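Putative mandelate racemase (Bordetella bronchiseptica, PDB 3OZY) is of unknown function but, as an enolase-superfamily member, probably uses magnesium to stabilise the enolate formed when a carboxylate substrate, perhaps a sugar diacid, loses its alpha proton. Local coordinates at residues V38-D43 against W115-R120; A59-A64 against R100-A105; E197-A202 against P325-W330; L206-A211 against H238-A243. All blocks are in the same frame, centred on the assembly; numbering follows the deposited sequence.

Contact 1 of 4, residues V38-D43 against W115-R120; sequences VEVRTD and WDLKGR
Val40 and Thr42 both lean on Leu117 of helix 102-122, where the middle strand of a three-stranded antiparallel sheet packs against a helix in the N-terminal capping domain of the enolase fold. Along 38-43, Glu39 lies on the strand face remote from the helix. Its OE2 receives Arg41 NE in a salt bridge of 2.9 Å that is nearly straight at 169°; the oxygen lies in the guanidinium plane but is met from above its own carboxylate plane. Val40 faces the helix; CG1, opposite the backbone N (chi1 174°), makes the touch, meeting Leu117 CD1 at 3.9 Å with the two side chains lying across one another. Arg41 points back from the helix and finds a second acid in Glu7. Thr42 divides its branches: OG1 bonds to Val46 O, satisfying the polar end beyond the strand, while CG2 meets Leu117 CD1 tip to tip at 3.8 Å. One leucine methyl thus serves both strand residues. On either side of Leu117 in sequence, Asp116 and Arg120 pair within the helix, Arg120 NE reaching Asp116 OD2 at 2.8 Å on the syn side but tilted 35° out of the carboxylate plane.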
loop_
_atom_site.group_PDB
_atom_site.type_symbol
_atom_site.label_atom_id
_atom_site.label_comp_id
_atom_site.label_asym_id
_atom_site.label_seq_id
_atom_site.Cartn_x
_atom_site.Cartn_y
_atom_site.Cartn_z
ATOM N N VAL A 38 -18.948 -1.025 8.057
ATOM C CA VAL A 38 -18.285 -1.159 9.345
ATOM C C VAL A 38 -19.272 -0.808 10.445
ATOM O O VAL A 38 -20.049 0.136 10.308
ATOM C CB VAL A 38 -17.066 -0.219 9.441
ATOM C CG1 VAL A 38 -16.389 -0.337 10.814
ATOM C CG2 VAL A 38 -16.077 -0.524 8.317
ATOM N N GLU A 39 -19.242 -1.583 11.526
ATOM C CA GLU A 39 -20.070 -1.316 12.694
ATOM C C GLU A 39 -19.204 -1.400 13.945
ATOM O O GLU A 39 -18.654 -2.457 14.255
ATOM C CB GLU A 39 -21.223 -2.323 12.763
ATOM C CG GLU A 39 -22.207 -2.052 13.891
ATOM C CD GLU A 39 -23.257 -3.141 14.040
ATOM O OE1 GLU A 39 -23.326 -4.041 13.181
ATOM O OE2 GLU A 39 -24.017 -3.095 15.026
ATOM N N VAL A 40 -19.051 -0.280 14.645
ATOM C CA VAL A 40 -18.311 -0.261 15.901
ATOM C C VAL A 40 -19.304 -0.164 17.050
ATOM O O VAL A 40 -20.097 0.776 17.122
ATOM C CB VAL A 40 -17.324 0.925 15.964
ATOM C CG1 VAL A 40 -16.671 1.011 17.350
ATOM C CG2 VAL A 40 -16.268 0.792 14.869
ATOM N N ARG A 41 -19.266 -1.156 17.934
ATOM C CA ARG A 41 -20.188 -1.215 19.063
ATOM C C ARG A 41 -19.486 -0.863 20.365
ATOM O O ARG A 41 -18.277 -1.042 20.499
ATOM C CB ARG A 41 -20.785 -2.617 19.183
ATOM C CG ARG A 41 -21.614 -3.046 17.983
ATOM C CD ARG A 41 -22.122 -4.464 18.183
ATOM N NE ARG A 41 -23.087 -4.863 17.162
ATOM C CZ ARG A 41 -23.724 -6.031 17.159
ATOM N NH1 ARG A 41 -23.494 -6.917 18.119
ATOM N NH2 ARG A 41 -24.590 -6.314 16.198
ATOM N N THR A 42 -20.261 -0.373 21.328
ATOM C CA THR A 42 -19.727 -0.037 22.647
ATOM C C THR A 42 -20.538 -0.686 23.759
ATOM O O THR A 42 -21.656 -1.165 23.544
ATOM C CB THR A 42 -19.736 1.478 22.910
ATOM O OG1 THR A 42 -21.065 1.989 22.758
ATOM C CG2 THR A 42 -18.780 2.208 21.961
ATOM N N ASP A 43 -19.969 -0.671 24.957
ATOM C CA ASP A 43 -20.620 -1.261 26.123
ATOM C C ASP A 43 -21.977 -0.638 26.444
ATOM O O ASP A 43 -22.877 -1.330 26.918
ATOM C CB ASP A 43 -19.686 -1.250 27.346
ATOM C CG ASP A 43 -19.121 0.136 27.670
ATOM O OD1 ASP A 43 -19.330 1.102 26.899
ATOM O OD2 ASP A 43 -18.452 0.250 28.719
ATOM N N TRP A 115 -16.041 8.522 14.074
ATOM C CA TRP A 115 -16.608 9.863 13.982
ATOM C C TRP A 115 -18.137 9.823 14.022
ATOM O O TRP A 115 -18.775 10.686 14.634
ATOM C CB TRP A 115 -16.102 10.593 12.726
ATOM C CG TRP A 115 -14.761 11.237 12.919
ATOM C CD1 TRP A 115 -13.534 10.748 12.540
ATOM C CD2 TRP A 115 -14.513 12.494 13.546
ATOM N NE1 TRP A 115 -12.538 11.633 12.897
ATOM C CE2 TRP A 115 -13.117 12.718 13.504
ATOM C CE3 TRP A 115 -15.337 13.462 14.129
ATOM C CZ2 TRP A 115 -12.531 13.870 14.033
ATOM C CZ3 TRP A 115 -14.753 14.602 14.654
ATOM C CH2 TRP A 115 -13.361 14.795 14.605
ATOM N N ASP A 116 -18.727 8.831 13.367
ATOM C CA ASP A 116 -20.173 8.660 13.411
ATOM C C ASP A 116 -20.600 8.411 14.854
ATOM O O ASP A 116 -21.550 9.015 15.348
ATOM C CB ASP A 116 -20.592 7.507 12.487
ATOM C CG ASP A 116 -22.092 7.291 12.458
ATOM O OD1 ASP A 116 -22.844 8.265 12.242
ATOM O OD2 ASP A 116 -22.521 6.135 12.637
ATOM N N LEU A 117 -19.867 7.537 15.535
ATOM C CA LEU A 117 -20.138 7.199 16.925
ATOM C C LEU A 117 -20.053 8.451 17.794
ATOM O O LEU A 117 -20.942 8.725 18.602
ATOM C CB LEU A 117 -19.151 6.126 17.387
ATOM C CG LEU A 117 -19.452 5.337 18.669
ATOM C CD1 LEU A 117 -18.617 4.068 18.693
ATOM C CD2 LEU A 117 -19.202 6.161 19.930
ATOM N N LYS A 118 -18.988 9.229 17.602
ATOM C CA LYS A 118 -18.811 10.465 18.359
ATOM C C LYS A 118 -19.982 11.438 18.150
ATOM O O LYS A 118 -20.532 11.986 19.117
ATOM C CB LYS A 118 -17.474 11.127 17.988
ATOM C CG LYS A 118 -17.197 12.439 18.714
ATOM C CD LYS A 118 -15.792 12.965 18.374
ATOM C CE LYS A 118 -14.684 12.188 19.091
ATOM N NZ LYS A 118 -14.463 12.684 20.492
ATOM N N GLY A 119 -20.366 11.658 16.894
ATOM C CA GLY A 119 -21.503 12.514 16.607
ATOM C C GLY A 119 -22.788 11.988 17.230
ATOM O O GLY A 119 -23.583 12.761 17.756
ATOM N N ARG A 120 -23.004 10.679 17.169
ATOM C CA ARG A 120 -24.209 10.114 17.789
ATOM C C ARG A 120 -24.190 10.302 19.308
ATOM O O ARG A 120 -25.206 10.679 19.907
ATOM C CB ARG A 120 -24.403 8.651 17.390
ATOM C CG ARG A 120 -24.750 8.530 15.919
ATOM C CD ARG A 120 -24.919 7.111 15.407
ATOM N NE ARG A 120 -24.800 7.122 13.950
ATOM C CZ ARG A 120 -25.781 7.456 13.114
ATOM N NH1 ARG A 120 -26.975 7.784 13.592
ATOM N NH2 ARG A 120 -25.569 7.459 11.798
#

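Contact 2 of 4, residues A59-A64 against R100-A105; sequences AVLKRA and RSVGIA
No ring, amide or guanidinium takes part where Val60 and Leu61 meet Val102: with no flat group there is neither a face nor an edge to cover, and the contact is made by branched aliphatic side chains alone. Val102 is the shared partner and divides its two methyls. Its CG1 stands between the backbone N and the carbonyl carbon (chi1 63°) and comes within 4.0 Å of Val60 CG1. The other methyl, Val102 CG2, takes the closer approach, 3.7 Å to Leu61 CD2, and also lies 4.1 Å from Val60 CG1, so that it fits beside both residues of the helix. Both pairs cross obliquely. Although the CB of Leu61 is not aimed at helix 102-122, the end of the side chain comes nearer, through CD2. These are two helices of the capping domain, 58-73 and the first turn of 102-122, and the contact lies buried close to the dimer interface. Ser101 occupies the N-cap of the second helix: its OG accepts from Gly103 N at 3.0 Å and from Ile104 N at 3.4 Å, both weak bonds. Elsewhere in the two segments, Arg63 forms a salt bridge with Asp57 of the second subunit and Arg100 another with Asp233 of the second subunit, while Ser101 packs on Ser101 of that same subunit.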
loop_
_atom_site.group_PDB
_atom_site.type_symbol
_atom_site.label_atom_id
_atom_site.label_comp_id
_atom_site.label_asym_id
_atom_site.label_seq_id
_atom_site.Cartn_x
_atom_site.Cartn_y
_atom_site.Cartn_z
ATOM N N ALA A 59 -13.318 -9.847 1.389
ATOM C CA ALA A 59 -12.736 -10.711 2.420
ATOM C C ALA A 59 -11.454 -10.094 2.981
ATOM O O ALA A 59 -11.221 -10.133 4.193
ATOM C CB ALA A 59 -12.479 -12.104 1.882
ATOM N N VAL A 60 -10.627 -9.515 2.110
ATOM C CA VAL A 60 -9.436 -8.804 2.577
ATOM C C VAL A 60 -9.826 -7.674 3.533
ATOM O O VAL A 60 -9.272 -7.558 4.627
ATOM C CB VAL A 60 -8.612 -8.249 1.401
ATOM C CG1 VAL A 60 -7.533 -7.289 1.894
ATOM C CG2 VAL A 60 -7.991 -9.385 0.610
ATOM N N LEU A 61 -10.796 -6.854 3.141
ATOM C CA LEU A 61 -11.257 -5.776 4.001
ATOM C C LEU A 61 -11.813 -6.280 5.329
ATOM O O LEU A 61 -11.498 -5.735 6.394
ATOM C CB LEU A 61 -12.321 -4.947 3.288
ATOM C CG LEU A 61 -11.847 -3.947 2.227
ATOM C CD1 LEU A 61 -13.039 -3.386 1.474
ATOM C CD2 LEU A 61 -11.042 -2.808 2.847
ATOM N N LYS A 62 -12.672 -7.291 5.266
ATOM C CA LYS A 62 -13.295 -7.816 6.475
ATOM C C LYS A 62 -12.251 -8.320 7.466
ATOM O O LYS A 62 -12.319 -8.024 8.664
ATOM C CB LYS A 62 -14.285 -8.928 6.126
ATOM C CG LYS A 62 -14.981 -9.545 7.331
ATOM C CD LYS A 62 -15.970 -10.615 6.862
ATOM C CE LYS A 62 -16.748 -11.244 8.012
ATOM N NZ LYS A 62 -17.717 -10.304 8.642
ATOM N N ARG A 63 -11.292 -9.084 6.963
ATOM C CA ARG A 63 -10.215 -9.604 7.801
ATOM C C ARG A 63 -9.378 -8.473 8.395
ATOM O O ARG A 63 -9.078 -8.472 9.590
ATOM C CB ARG A 63 -9.327 -10.549 6.990
ATOM C CG ARG A 63 -8.113 -11.086 7.730
ATOM C CD ARG A 63 -8.475 -12.057 8.850
ATOM N NE ARG A 63 -7.261 -12.347 9.611
ATOM C CZ ARG A 63 -7.201 -13.121 10.692
ATOM N NH1 ARG A 63 -8.291 -13.715 11.162
ATOM N NH2 ARG A 63 -6.037 -13.292 11.304
ATOM N N ALA A 64 -8.986 -7.507 7.569
ATOM C CA ALA A 64 -8.183 -6.399 8.072
ATOM C C ALA A 64 -8.921 -5.628 9.160
ATOM O O ALA A 64 -8.337 -5.242 10.170
ATOM C CB ALA A 64 -7.804 -5.468 6.935
ATOM N N ARG A 100 0.788 2.359 1.902
ATOM C CA ARG A 100 -0.169 2.954 0.946
ATOM C C ARG A 100 -1.028 1.833 0.377
ATOM O O ARG A 100 -0.796 1.345 -0.732
ATOM C CB ARG A 100 0.559 3.722 -0.166
ATOM C CG ARG A 100 1.700 4.637 0.329
ATOM C CD ARG A 100 1.193 5.870 1.105
ATOM N NE ARG A 100 2.334 6.631 1.627
ATOM C CZ ARG A 100 3.093 7.445 0.902
ATOM N NH1 ARG A 100 2.807 7.663 -0.372
ATOM N NH2 ARG A 100 4.138 8.061 1.460
ATOM N N SER A 101 -2.030 1.426 1.147
ATOM C CA SER A 101 -2.594 0.103 0.956
ATOM C C SER A 101 -4.075 0.016 1.267
ATOM O O SER A 101 -4.675 0.923 1.846
ATOM C CB SER A 101 -1.881 -0.865 1.902
ATOM O OG SER A 101 -2.264 -0.588 3.247
ATOM N N VAL A 102 -4.644 -1.132 0.906
ATOM C CA VAL A 102 -5.976 -1.520 1.349
ATOM C C VAL A 102 -6.122 -1.449 2.881
ATOM O O VAL A 102 -7.227 -1.251 3.387
ATOM C CB VAL A 102 -6.338 -2.932 0.812
ATOM C CG1 VAL A 102 -5.387 -3.992 1.364
ATOM C CG2 VAL A 102 -7.790 -3.277 1.093
ATOM N N GLY A 103 -5.022 -1.609 3.622
ATOM C CA GLY A 103 -5.084 -1.453 5.066
ATOM C C GLY A 103 -5.407 -0.024 5.482
ATOM O O GLY A 103 -6.073 0.208 6.495
ATOM N N ILE A 104 -4.923 0.942 4.709
ATOM C CA ILE A 104 -5.255 2.343 4.961
ATOM C C ILE A 104 -6.740 2.613 4.669
ATOM O O ILE A 104 -7.397 3.341 5.415
ATOM C CB ILE A 104 -4.340 3.298 4.147
ATOM C CG1 ILE A 104 -2.851 3.025 4.445
ATOM C CG2 ILE A 104 -4.714 4.756 4.413
ATOM C CD1 ILE A 104 -2.404 3.428 5.866
ATOM N N ALA A 105 -7.265 2.007 3.602
ATOM C CA ALA A 105 -8.699 2.093 3.335
ATOM C C ALA A 105 -9.492 1.462 4.485
ATOM O O ALA A 105 -10.459 2.040 4.973
ATOM C CB ALA A 105 -9.045 1.437 1.995
#

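Contact 3 of 4, residues E197-A202 against P325-W330; sequences EILVDA and PAMFEW. With MG (magnesium ion), chain C.
Inside the beta-alpha barrel characteristic of the enolase superfamily, Glu197 and Leu199 of strand 197-201 meet Met327, just ahead of strand 328-331, in an apolar contact toward the N-terminal ends of the strands, away from the magnesium. Met327 reaches over with CG set opposite its backbone N (chi1 -174°) and then bends at the next two torsions, bringing different atoms to different partners. Its CG touches Leu199 CD2 at 3.9 Å, with the two side chains running antiparallel alongside. Farther along, Met327 SD lies 4.1 Å from Leu199 CD1, and the terminal Met327 CE rests against the aliphatic part of the acid, 4.0 Å from Glu197 CG. At the other end of the same strand, Asp201 OD2 binds magnesium at 2.3 Å, sharing it with Glu227, Glu254 and three waters. Two of those waters tie the metal to the segments: one donates to Asp201 OD1 at 2.6 Å, and another donates to Glu329 OE2 at 2.9 Å, so a water links the second segment to the metal. Lys171 forms a salt bridge with Glu329, and Lys173 bonds to Asp201 OD2. The two strands are not paired with each other; strands 139-146 and 169-173 stand between them in the sheet, with Tyr142 and Ala169 contributing side chains to the packing, while helix 178-192 covers Ile198 and Val200 on the other face of strand 197-201.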
loop_
_atom_site.group_PDB
_atom_site.type_symbol
_atom_site.label_atom_id
_atom_site.label_comp_id
_atom_site.label_asym_id
_atom_site.label_seq_id
_atom_site.Cartn_x
_atom_site.Cartn_y
_atom_site.Cartn_z
ATOM N N GLU A 197 -19.550 22.970 -15.996
ATOM C CA GLU A 197 -18.167 22.513 -15.870
ATOM C C GLU A 197 -18.039 21.083 -16.357
ATOM O O GLU A 197 -18.871 20.232 -16.029
ATOM C CB GLU A 197 -17.658 22.614 -14.432
ATOM C CG GLU A 197 -17.672 24.032 -13.845
ATOM C CD GLU A 197 -16.658 24.981 -14.474
ATOM O OE1 GLU A 197 -15.777 24.547 -15.254
ATOM O OE2 GLU A 197 -16.723 26.188 -14.152
ATOM N N ILE A 198 -17.011 20.823 -17.156
ATOM C CA ILE A 198 -16.750 19.481 -17.647
ATOM C C ILE A 198 -15.404 19.023 -17.112
ATOM O O ILE A 198 -14.372 19.665 -17.354
ATOM C CB ILE A 198 -16.773 19.421 -19.197
ATOM C CG1 ILE A 198 -18.147 19.841 -19.735
ATOM C CG2 ILE A 198 -16.426 18.024 -19.683
ATOM C CD1 ILE A 198 -18.197 19.989 -21.250
ATOM N N LEU A 199 -15.439 17.922 -16.371
ATOM C CA LEU A 199 -14.261 17.310 -15.762
ATOM C C LEU A 199 -13.910 16.067 -16.566
ATOM O O LEU A 199 -14.794 15.456 -17.162
ATOM C CB LEU A 199 -14.590 16.888 -14.330
ATOM C CG LEU A 199 -14.822 17.973 -13.273
ATOM C CD1 LEU A 199 -15.858 19.023 -13.667
ATOM C CD2 LEU A 199 -15.221 17.288 -11.976
ATOM N N VAL A 200 -12.636 15.686 -16.586
ATOM C CA VAL A 200 -12.188 14.512 -17.326
ATOM C C VAL A 200 -11.358 13.623 -16.397
ATOM O O VAL A 200 -10.636 14.141 -15.529
ATOM C CB VAL A 200 -11.357 14.950 -18.553
ATOM C CG1 VAL A 200 -10.607 13.789 -19.160
ATOM C CG2 VAL A 200 -12.261 15.622 -19.594
ATOM N N ASP A 201 -11.469 12.303 -16.558
ATOM C CA ASP A 201 -10.810 11.348 -15.672
ATOM C C ASP A 201 -10.290 10.181 -16.502
ATOM O O ASP A 201 -11.085 9.454 -17.117
ATOM C CB ASP A 201 -11.830 10.874 -14.630
ATOM C CG ASP A 201 -11.264 9.892 -13.628
ATOM O OD1 ASP A 201 -10.130 9.399 -13.798
ATOM O OD2 ASP A 201 -12.003 9.587 -12.662
ATOM N N ALA A 202 -8.963 10.021 -16.537
ATOM C CA ALA A 202 -8.326 8.994 -17.355
ATOM C C ALA A 202 -8.018 7.703 -16.594
ATOM O O ALA A 202 -7.519 6.762 -17.190
ATOM C CB ALA A 202 -7.047 9.534 -18.001
ATOM N N PRO A 325 -13.271 25.507 -2.836
ATOM C CA PRO A 325 -14.374 25.599 -3.801
ATOM C C PRO A 325 -15.022 24.233 -3.939
ATOM O O PRO A 325 -14.329 23.218 -4.025
ATOM C CB PRO A 325 -13.675 25.957 -5.118
ATOM C CG PRO A 325 -12.293 26.396 -4.746
ATOM C CD PRO A 325 -11.952 25.715 -3.460
ATOM N N ALA A 326 -16.343 24.193 -3.968
ATOM C CA ALA A 326 -17.045 22.916 -4.018
ATOM C C ALA A 326 -17.086 22.325 -5.424
ATOM O O ALA A 326 -17.446 23.013 -6.379
ATOM C CB ALA A 326 -18.463 23.075 -3.481
ATOM N N MET A 327 -16.717 21.056 -5.538
ATOM C CA MET A 327 -16.873 20.316 -6.785
ATOM C C MET A 327 -17.062 18.871 -6.344
ATOM O O MET A 327 -16.146 18.044 -6.416
ATOM C CB MET A 327 -15.650 20.498 -7.692
ATOM C CG MET A 327 -15.787 19.867 -9.087
ATOM S SD MET A 327 -17.263 20.365 -10.008
ATOM C CE MET A 327 -16.814 22.038 -10.457
ATOM N N PHE A 328 -18.259 18.600 -5.836
ATOM C CA PHE A 328 -18.500 17.429 -5.007
ATOM C C PHE A 328 -18.977 16.236 -5.816
ATOM O O PHE A 328 -20.039 16.278 -6.438
ATOM C CB PHE A 328 -19.523 17.736 -3.911
ATOM C CG PHE A 328 -19.710 16.598 -2.963
ATOM C CD1 PHE A 328 -18.738 16.327 -2.018
ATOM C CD2 PHE A 328 -20.811 15.762 -3.047
ATOM C CE1 PHE A 328 -18.864 15.263 -1.151
ATOM C CE2 PHE A 328 -20.945 14.693 -2.178
ATOM C CZ PHE A 328 -19.969 14.443 -1.230
ATOM N N GLU A 329 -18.198 15.155 -5.789
ATOM C CA GLU A 329 -18.488 13.977 -6.603
ATOM C C GLU A 329 -19.763 13.255 -6.164
ATOM O O GLU A 329 -19.902 12.875 -5.002
ATOM C CB GLU A 329 -17.302 13.005 -6.580
ATOM C CG GLU A 329 -17.527 11.790 -7.461
ATOM C CD GLU A 329 -16.283 10.946 -7.658
ATOM O OE1 GLU A 329 -15.447 10.837 -6.728
ATOM O OE2 GLU A 329 -16.139 10.358 -8.754
ATOM N N TRP A 330 -20.682 13.058 -7.111
ATOM C CA TRP A 330 -21.909 12.314 -6.843
ATOM C C TRP A 330 -22.130 11.219 -7.886
ATOM O O TRP A 330 -22.459 11.502 -9.037
ATOM C CB TRP A 330 -23.138 13.240 -6.770
ATOM C CG TRP A 330 -24.283 12.525 -6.118
ATOM C CD1 TRP A 330 -25.068 11.559 -6.679
ATOM C CD2 TRP A 330 -24.729 12.674 -4.764
ATOM N NE1 TRP A 330 -25.975 11.097 -5.753
ATOM C CE2 TRP A 330 -25.797 11.774 -4.575
ATOM C CE3 TRP A 330 -24.344 13.495 -3.699
ATOM C CZ2 TRP A 330 -26.476 11.661 -3.358
ATOM C CZ3 TRP A 330 -25.020 13.390 -2.496
ATOM C CH2 TRP A 330 -26.071 12.474 -2.334
HETATM MG MG MG C . -11.477 8.969 -10.484
HETATM O O HOH W 1 -9.652 8.218 -11.509
HETATM O O HOH W 2 -13.700 9.165 -9.688
HETATM O O HOH W 3 -12.048 6.687 -10.800
#

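Contact 4 of 4, residues L206-A211 against H238-A243; sequences LGRHDA and HRILRA. With ACY (acetic acid), chain G.
Arg208 and Ile240 meet at the partly exposed side, and Ala211 and Leu241 deeper in, where helices 208-220 and 235-242 pack side by side. These are successive outer helices of the beta-alpha barrel, with strand 225-227 between them in the chain. Arg208 leaves its backbone with CG opposite the carbonyl carbon (chi1 -68°) and then runs extended to NE, which carries the guanidinium across to the second helix. Ile240 CD1 lies over one face of that group, 3.8 Å above its plane and off-centre, nearer NH1, one side chain lying across the other; the nearest pair is Ile240 CD1 and Arg208 NH1 at 3.9 Å. A salt bridge from Arg208 NE to Asp234 OD2 probably helps hold the flat group under the methyl. Leu241 starts off at an angle to the neighbouring helix, CG opposite the carbonyl carbon (chi1 -65°), yet CD2 lies 3.9 Å from Ala211 C and both methyls are near Ala211 CB. Gly207 is the N-cap of the first helix, and an acetic acid molecule, probably from the crystallisation liquor, sits at this helix start: Arg208 N donates to its OXT at 2.8 Å, with an angle of 152° at the hydrogen.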
loop_
_atom_site.group_PDB
_atom_site.type_symbol
_atom_site.label_atom_id
_atom_site.label_comp_id
_atom_site.label_asym_id
_atom_site.label_seq_id
_atom_site.Cartn_x
_atom_site.Cartn_y
_atom_site.Cartn_z
ATOM N N LEU A 206 -3.085 6.931 -19.368
ATOM C CA LEU A 206 -2.246 7.547 -20.388
ATOM C C LEU A 206 -0.796 7.623 -19.966
ATOM O O LEU A 206 -0.492 7.706 -18.769
ATOM C CB LEU A 206 -2.730 8.969 -20.679
ATOM C CG LEU A 206 -4.180 9.075 -21.141
ATOM C CD1 LEU A 206 -4.625 10.534 -21.139
ATOM C CD2 LEU A 206 -4.358 8.455 -22.528
ATOM N N GLY A 207 0.092 7.612 -20.954
ATOM C CA GLY A 207 1.475 7.995 -20.745
ATOM C C GLY A 207 1.642 9.502 -20.873
ATOM O O GLY A 207 0.702 10.212 -21.237
ATOM N N ARG A 208 2.840 9.994 -20.585
ATOM C CA ARG A 208 3.070 11.437 -20.538
ATOM C C ARG A 208 2.762 12.165 -21.839
ATOM O O ARG A 208 2.137 13.226 -21.827
ATOM C CB ARG A 208 4.507 11.741 -20.136
ATOM C CG ARG A 208 4.845 11.367 -18.704
ATOM C CD ARG A 208 6.334 11.518 -18.494
ATOM N NE ARG A 208 6.747 11.284 -17.114
ATOM C CZ ARG A 208 7.995 11.423 -16.694
ATOM N NH1 ARG A 208 8.948 11.794 -17.543
ATOM N NH2 ARG A 208 8.281 11.194 -15.420
ATOM N N HIS A 209 3.211 11.611 -22.961
ATOM C CA HIS A 209 3.048 12.316 -24.229
ATOM C C HIS A 209 1.610 12.360 -24.695
ATOM O O HIS A 209 1.134 13.407 -25.137
ATOM C CB HIS A 209 4.018 11.752 -25.263
ATOM C CG HIS A 209 5.433 11.916 -24.830
ATOM N ND1 HIS A 209 6.096 10.956 -24.096
ATOM C CD2 HIS A 209 6.262 12.983 -24.900
ATOM C CE1 HIS A 209 7.294 11.409 -23.773
ATOM N NE2 HIS A 209 7.422 12.636 -24.251
ATOM N N ASP A 210 0.902 11.247 -24.550
ATOM C CA ASP A 210 -0.522 11.244 -24.856
ATOM C C ASP A 210 -1.284 12.154 -23.893
ATOM O O ASP A 210 -2.257 12.797 -24.279
ATOM C CB ASP A 210 -1.104 9.824 -24.799
ATOM C CG ASP A 210 -0.693 8.964 -25.988
ATOM O OD1 ASP A 210 -0.345 9.511 -27.050
ATOM O OD2 ASP A 210 -0.737 7.720 -25.862
ATOM N N ALA A 211 -0.851 12.224 -22.636
ATOM C CA ALA A 211 -1.495 13.127 -21.684
ATOM C C ALA A 211 -1.263 14.594 -22.054
ATOM O O ALA A 211 -2.173 15.415 -21.938
ATOM C CB ALA A 211 -1.021 12.844 -20.259
ATOM N N HIS A 238 3.144 14.374 -13.565
ATOM C CA HIS A 238 2.093 15.309 -13.181
ATOM C C HIS A 238 2.652 16.729 -13.108
ATOM O O HIS A 238 1.984 17.695 -13.491
ATOM C CB HIS A 238 1.476 14.894 -11.839
ATOM C CG HIS A 238 0.621 13.658 -11.903
ATOM N ND1 HIS A 238 1.147 12.383 -11.904
ATOM C CD2 HIS A 238 -0.727 13.504 -11.925
ATOM C CE1 HIS A 238 0.163 11.498 -11.938
ATOM N NE2 HIS A 238 -0.985 12.153 -11.944
ATOM N N ARG A 239 3.887 16.864 -12.626
ATOM C CA ARG A 239 4.532 18.172 -12.629
ATOM C C ARG A 239 4.651 18.707 -14.056
ATOM O O ARG A 239 4.381 19.881 -14.309
ATOM C CB ARG A 239 5.913 18.129 -11.968
ATOM C CG ARG A 239 6.544 19.528 -11.854
ATOM C CD ARG A 239 8.050 19.472 -11.572
ATOM N NE ARG A 239 8.788 18.956 -12.717
ATOM C CZ ARG A 239 8.982 19.625 -13.851
ATOM N NH1 ARG A 239 8.498 20.856 -14.002
ATOM N NH2 ARG A 239 9.662 19.059 -14.840
ATOM N N ILE A 240 5.046 17.842 -14.985
ATOM C CA ILE A 240 5.177 18.246 -16.381
ATOM C C ILE A 240 3.848 18.777 -16.924
ATOM O O ILE A 240 3.807 19.808 -17.604
ATOM C CB ILE A 240 5.710 17.083 -17.231
ATOM C CG1 ILE A 240 7.165 16.795 -16.839
ATOM C CG2 ILE A 240 5.610 17.409 -18.727
ATOM C CD1 ILE A 240 7.724 15.493 -17.373
ATOM N N LEU A 241 2.754 18.090 -16.616
ATOM C CA LEU A 241 1.437 18.546 -17.067
ATOM C C LEU A 241 1.077 19.899 -16.456
ATOM O O LEU A 241 0.627 20.810 -17.146
ATOM C CB LEU A 241 0.359 17.519 -16.729
ATOM C CG LEU A 241 0.473 16.177 -17.446
ATOM C CD1 LEU A 241 -0.534 15.175 -16.881
ATOM C CD2 LEU A 241 0.261 16.374 -18.942
ATOM N N ARG A 242 1.294 20.027 -15.155
ATOM C CA ARG A 242 0.988 21.269 -14.475
ATOM C C ARG A 242 1.863 22.425 -14.972
ATOM O O ARG A 242 1.405 23.568 -15.063
ATOM C CB ARG A 242 1.133 21.050 -12.972
ATOM C CG ARG A 242 0.656 22.181 -12.151
ATOM C CD ARG A 242 0.472 21.741 -10.724
ATOM N NE ARG A 242 0.175 22.923 -9.943
ATOM C CZ ARG A 242 1.098 23.701 -9.395
ATOM N NH1 ARG A 242 2.386 23.400 -9.515
ATOM N NH2 ARG A 242 0.732 24.776 -8.710
ATOM N N ALA A 243 3.114 22.122 -15.311
ATOM C CA ALA A 243 4.058 23.125 -15.790
ATOM C C ALA A 243 3.648 23.739 -17.127
ATOM O O ALA A 243 4.230 24.735 -17.563
ATOM C CB ALA A 243 5.456 22.520 -15.895
HETATM C C ACY G . 5.247 7.288 -19.912
HETATM O O ACY G . 5.647 7.467 -21.080
HETATM O OXT ACY G . 4.437 8.029 -19.347
HETATM C CH3 ACY G . 5.764 6.119 -19.126
#

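In the fold
Contacts 1 and 2 belong to the capping domain and share helix 102-122, contact 2 using its first turn and contact 1 a part near its C-terminal end; their centres are 20 Å apart. Contacts 3 and 4 belong to the barrel, their centres 19 Å apart; segment 206-211 follows 197-202, and both segments of contact 4 lie between those of contact 3 in sequence. Contact 3 holds the metal ligand Asp201. Contact 1 lies across the chain's centre from contacts 3 and 4, with its centre 43 Å from that of contact 4. Contact 2, beside the second subunit, comes no nearer than about 12 Å to contact 4, nearest atoms compared.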